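Local coordinates for protein L-serine ammonia-lyase (Rhizomucor miehei CAU432, PDB 5C3U) that belongs to the pyridoxal-phosphate-dependent enzymes and holds a pyridoxal-5'-phosphate in its ligand pocket, at residues Phe73-Gly76 with Asn80-Leu83; Ala96-Pro101 with Gln110-Asp115. One frame throughout, in Å; residues are numbered along the deposited sequence.

Interaction 1 (Phe73-Gly76 with Asn80-Leu83); sequences FVCG and NTVL. With PLP (pyridoxal-5'-phosphate), chain B.
C75 meets T81 and V82 in a buried strand-to-helix contact, where the end of strand 72-75 runs through a short connection into helix 79-92. The closest backbone approach is 5.9 Å, from C75 CA to V82 CA. C75 SG and V82 CG1 carry the contact between them: with SG anti to the backbone N (chi1 -167°), the sulfur comes up to T81 CG2 at 3.6 Å and to V82 CG1 at 3.8 Å, so one atom serves two consecutive helical residues. The same valine methyl lies 3.6 Å from C75 O and 4.0 Å from G76 CA, packing against main chain as well as side chain. No hydrogen bond joins the two segments. The contact joins the first strand to the helix of the beta-alpha-beta unit of strand 72-75, helix 79-92 and strand 95-100, in the parallel four-stranded sheet of the enzyme, and the first turn of the helix places N80 at pyridoxal-5'-phosphate. T81 turns its methyl to the sulfur, while its OG1 is hydrogen-bonded to S77 O. N80 takes no part in the strand contact; its ND2 donates to O3 of pyridoxal-5'-phosphate at 3.1 Å, a bent bond with an N-H...O angle of 137°. ND2 is also hydrogen-bonded to E279 OE2, and OD1 accepts from S315 N, so both ends of the amide are engaged and its rotation is defined.

Interaction 2 (Ala96-Pro101 with Gln110-Asp115); sequences AIIVVP and QSIRTD
I112 reaches from helix 106-114 to I98 and V100 of strand 95-100, and all the side-chain contact between the two segments passes through it. The I98 CA and I112 CA atoms are 7.9 Å apart, a spacing that side chains alone bridge. At CB the I112 side chain divides. Its CG2 branch lies anti to the backbone N and rests on the root of I98, 4.0 Å from I98 CB and 4.1 Å from I98 CG1. The other branch goes out through CG1, anti to the carbonyl carbon (chi1 -62°), and is extended by chi2 of 164°. That extension carries CD1 to the strand, 3.9 Å from I98 CG2 and 4.0 Å from V100 CG1. These two strand methyls are themselves 3.9 Å apart, so the three carbons form a nearly equilateral triangle with CD1 at its helix-side corner. I112 crosses I98 at a slant and meets V100 tip to tip. I98 and V100 both point to the helix, while V99 between them and I97 before them point away; in the beta-alpha-beta unit of strand 95-100, helix 106-114 and strand 118-121, the helix covers part of that face, shared with helix 79-92, whose V82 and V85 also touch I98. S86 of helix 79-92 also touches I112, and D115, at the far end of the segment, forms a salt bridge with R90 of that helix. On the outer side, T114 OG1 turns back to Q110 O at 2.9 Å, 38° out of the carbonyl plane, with T114 N on the opposite face. Across the contact itself only methyl, methylene and methine carbons meet and no hydrogen bond forms, consistent with packing held by shape fit and exclusion of water rather than by directional bonds.

Both interactions are buried strand-to-helix packings without a cross-segment hydrogen bond, about 8 Å apart, centre to centre, in successive beta-alpha-beta units of one parallel sheet. Strands 72-75 and 95-100 are neighbours there, with probable hydrogen bonds from I97 N to F73 O (2.8 Å) and from V99 N to C75 O (2.9 Å). Helix 79-92 packs on strand 95-100 through V82 CB and I98 CG2 (3.5 Å), and the two helices meet through L83 CD2 and S111 CB (3.9 Å). Interaction 1, nearer the chain's centre, has sulfur and backbone in its interface and a polar residue at pyridoxal-5'-phosphate. Interaction 2 is purely hydrocarbon, and its helix turns Q110, R113 and T114 to the surface.

Interaction 1 (Phe73-Gly76 with Asn80-Leu83)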
loop_
_atom_site.group_PDB
_atom_site.type_symbol
_atom_site.label_atom_id
_atom_site.label_comp_id
_atom_site.label_asym_id
_atom_site.label_seq_id
_atom_site.Cartn_x
_atom_site.Cartn_y
_atom_site.Cartn_z
ATOM N N PHE A 73 14.047 3.071 16.200
ATOM C CA PHE A 73 13.493 2.416 15.015
ATOM C C PHE A 73 14.424 2.722 13.848
ATOM O O PHE A 73 14.916 3.823 13.740
ATOM C CB PHE A 73 12.094 2.942 14.683
ATOM C CG PHE A 73 11.006 2.447 15.601
ATOM C CD1 PHE A 73 10.698 1.088 15.671
ATOM C CD2 PHE A 73 10.237 3.333 16.324
ATOM C CE1 PHE A 73 9.672 0.631 16.496
ATOM C CE2 PHE A 73 9.207 2.880 17.155
ATOM C CZ PHE A 73 8.936 1.527 17.244
ATOM N N VAL A 74 14.671 1.743 12.989
ATOM C CA VAL A 74 15.555 1.941 11.838
ATOM C C VAL A 74 14.750 1.530 10.612
ATOM O O VAL A 74 14.109 0.468 10.606
ATOM C CB VAL A 74 16.838 1.073 11.958
ATOM C CG1 VAL A 74 17.742 1.257 10.738
ATOM C CG2 VAL A 74 17.591 1.416 13.251
ATOM N N CYS A 75 14.773 2.350 9.567
ATOM C CA CYS A 75 14.009 2.012 8.375
ATOM C C CYS A 75 14.575 2.647 7.123
ATOM O O CYS A 75 14.888 3.836 7.123
ATOM C CB CYS A 75 12.536 2.418 8.555
ATOM S SG CYS A 75 11.442 1.719 7.295
ATOM N N GLY A 76 14.692 1.837 6.074
ATOM C CA GLY A 76 14.980 2.328 4.716
ATOM C C GLY A 76 14.041 1.720 3.661
ATOM O O GLY A 76 14.323 1.810 2.457
ATOM N N ASN A 80 6.694 5.340 1.823
ATOM C CA ASN A 80 5.597 5.465 2.777
ATOM C C ASN A 80 5.883 4.773 4.085
ATOM O O ASN A 80 5.349 5.180 5.124
ATOM C CB ASN A 80 4.301 5.040 2.140
ATOM C CG ASN A 80 4.019 5.866 0.903
ATOM O OD1 ASN A 80 4.030 7.112 0.981
ATOM N ND2 ASN A 80 3.834 5.215 -0.240
ATOM N N THR A 81 6.723 3.742 4.034
ATOM C CA THR A 81 7.149 3.083 5.267
ATOM C C THR A 81 7.971 4.044 6.121
ATOM O O THR A 81 7.686 4.198 7.313
ATOM C CB THR A 81 7.932 1.807 4.975
ATOM O OG1 THR A 81 7.184 1.064 4.009
ATOM C CG2 THR A 81 8.091 0.966 6.267
ATOM N N VAL A 82 8.945 4.727 5.516
ATOM C CA VAL A 82 9.806 5.598 6.316
ATOM C C VAL A 82 8.990 6.741 6.876
ATOM O O VAL A 82 9.203 7.132 8.012
ATOM C CB VAL A 82 11.111 6.088 5.621
ATOM C CG1 VAL A 82 11.974 4.878 5.239
ATOM C CG2 VAL A 82 10.851 7.001 4.410
ATOM N N LEU A 83 8.017 7.232 6.112
ATOM C CA LEU A 83 7.176 8.334 6.634
ATOM C C LEU A 83 6.336 7.888 7.848
ATOM O O LEU A 83 6.153 8.654 8.810
ATOM C CB LEU A 83 6.292 8.910 5.524
ATOM C CG LEU A 83 7.090 9.731 4.509
ATOM C CD1 LEU A 83 6.278 9.911 3.227
ATOM C CD2 LEU A 83 7.413 11.093 5.121
HETATM N N1 PLP B . 0.259 1.353 -2.036
HETATM C C2 PLP B . 0.964 2.212 -1.279
HETATM C C2A PLP B . 0.907 3.704 -1.498
HETATM C C3 PLP B . 1.824 1.681 -0.218
HETATM O O3 PLP B . 2.551 2.530 0.573
HETATM C C4 PLP B . 1.833 0.214 -0.031
HETATM C C4A PLP B . 2.652 -0.373 1.041
HETATM C C5 PLP B . 1.014 -0.641 -0.929
HETATM C C6 PLP B . 0.248 0.007 -1.903
HETATM C C5A PLP B . 0.981 -2.166 -0.805
HETATM O O4P PLP B . 2.168 -2.592 -0.147
HETATM P P PLP B . 2.535 -4.077 0.390
HETATM O O1P PLP B . 1.984 -4.223 1.765
HETATM O O2P PLP B . 2.018 -5.115 -0.622
HETATM O O3P PLP B . 4.018 -3.962 0.339
#

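Interaction 2 (Ala96-Pro101 with Gln110-Asp115)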
loop_
_atom_site.group_PDB
_atom_site.type_symbol
_atom_site.label_atom_id
_atom_site.label_comp_id
_atom_site.label_asym_id
_atom_site.label_seq_id
_atom_site.Cartn_x
_atom_site.Cartn_y
_atom_site.Cartn_z
ATOM N N ALA A 96 14.318 7.622 15.837
ATOM C CA ALA A 96 14.203 6.939 14.535
ATOM C C ALA A 96 15.403 7.300 13.666
ATOM O O ALA A 96 15.850 8.466 13.635
ATOM C CB ALA A 96 12.900 7.296 13.832
ATOM N N ILE A 97 15.956 6.282 13.023
ATOM C CA ILE A 97 17.044 6.440 12.072
ATOM C C ILE A 97 16.460 6.044 10.709
ATOM O O ILE A 97 16.081 4.879 10.494
ATOM C CB ILE A 97 18.259 5.527 12.429
ATOM C CG1 ILE A 97 18.821 5.886 13.812
ATOM C CG2 ILE A 97 19.328 5.590 11.340
ATOM C CD1 ILE A 97 19.374 4.693 14.570
ATOM N N ILE A 98 16.423 6.999 9.791
ATOM C CA ILE A 98 15.738 6.797 8.528
ATOM C C ILE A 98 16.708 6.967 7.352
ATOM O O ILE A 98 17.396 7.973 7.279
ATOM C CB ILE A 98 14.549 7.786 8.383
ATOM C CG1 ILE A 98 13.500 7.549 9.482
ATOM C CG2 ILE A 98 13.946 7.700 6.984
ATOM C CD1 ILE A 98 12.937 6.138 9.548
ATOM N N VAL A 99 16.768 5.980 6.457
ATOM C CA VAL A 99 17.585 6.118 5.237
ATOM C C VAL A 99 16.680 6.255 4.001
ATOM O O VAL A 99 15.735 5.458 3.793
ATOM C CB VAL A 99 18.550 4.912 5.056
ATOM C CG1 VAL A 99 19.461 5.101 3.841
ATOM C CG2 VAL A 99 19.393 4.725 6.311
ATOM N N VAL A 100 16.997 7.227 3.149
ATOM C CA VAL A 100 16.251 7.391 1.891
ATOM C C VAL A 100 17.275 7.517 0.748
ATOM O O VAL A 100 18.434 7.863 1.023
ATOM C CB VAL A 100 15.312 8.605 1.948
ATOM C CG1 VAL A 100 14.367 8.533 3.168
ATOM C CG2 VAL A 100 16.105 9.905 1.959
ATOM N N PRO A 101 16.879 7.170 -0.504
ATOM C CA PRO A 101 17.824 7.232 -1.623
ATOM C C PRO A 101 18.328 8.639 -1.833
ATOM O O PRO A 101 17.648 9.611 -1.464
ATOM C CB PRO A 101 16.986 6.794 -2.833
ATOM C CG PRO A 101 15.890 5.958 -2.264
ATOM C CD PRO A 101 15.606 6.536 -0.900
ATOM N N GLN A 110 11.836 16.679 4.194
ATOM C CA GLN A 110 11.467 17.718 5.159
ATOM C C GLN A 110 10.546 17.165 6.245
ATOM O O GLN A 110 10.679 17.525 7.414
ATOM C CB GLN A 110 10.790 18.903 4.471
ATOM C CG GLN A 110 10.429 20.032 5.432
ATOM C CD GLN A 110 11.645 20.607 6.147
ATOM O OE1 GLN A 110 12.439 21.344 5.557
ATOM N NE2 GLN A 110 11.793 20.275 7.424
ATOM N N SER A 111 9.609 16.301 5.849
ATOM C CA SER A 111 8.674 15.712 6.806
ATOM C C SER A 111 9.413 14.898 7.837
ATOM O O SER A 111 9.083 14.953 9.029
ATOM C CB SER A 111 7.650 14.813 6.116
ATOM O OG SER A 111 6.749 15.591 5.371
ATOM N N ILE A 112 10.394 14.119 7.367
ATOM C CA ILE A 112 11.176 13.264 8.247
ATOM C C ILE A 112 12.024 14.084 9.223
ATOM O O ILE A 112 12.104 13.766 10.407
ATOM C CB ILE A 112 12.040 12.275 7.443
ATOM C CG1 ILE A 112 11.138 11.351 6.613
ATOM C CG2 ILE A 112 12.947 11.469 8.370
ATOM C CD1 ILE A 112 11.875 10.627 5.516
ATOM N N ARG A 113 12.642 15.150 8.727
ATOM C CA ARG A 113 13.398 16.070 9.599
ATOM C C ARG A 113 12.505 16.777 10.613
ATOM O O ARG A 113 12.852 16.867 11.788
ATOM C CB ARG A 113 14.136 17.124 8.785
ATOM C CG ARG A 113 15.334 16.620 8.007
ATOM C CD ARG A 113 16.042 17.806 7.359
ATOM N NE ARG A 113 16.653 17.449 6.080
ATOM C CZ ARG A 113 16.161 17.768 4.882
ATOM N NH1 ARG A 113 16.797 17.378 3.786
ATOM N NH2 ARG A 113 15.040 18.479 4.771
ATOM N N THR A 114 11.357 17.263 10.161
ATOM C CA THR A 114 10.407 17.935 11.051
ATOM C C THR A 114 9.943 17.027 12.197
ATOM O O THR A 114 9.720 17.496 13.306
ATOM C CB THR A 114 9.203 18.468 10.258
ATOM O OG1 THR A 114 9.659 19.486 9.355
ATOM C CG2 THR A 114 8.103 19.021 11.189
ATOM N N ASP A 115 9.825 15.723 11.931
ATOM C CA ASP A 115 9.431 14.748 12.938
ATOM C C ASP A 115 10.519 14.564 13.995
ATOM O O ASP A 115 10.268 14.009 15.061
ATOM C CB ASP A 115 9.183 13.379 12.271
ATOM C CG ASP A 115 7.830 13.285 11.575
ATOM O OD1 ASP A 115 6.916 14.055 11.928
ATOM O OD2 ASP A 115 7.670 12.411 10.682
#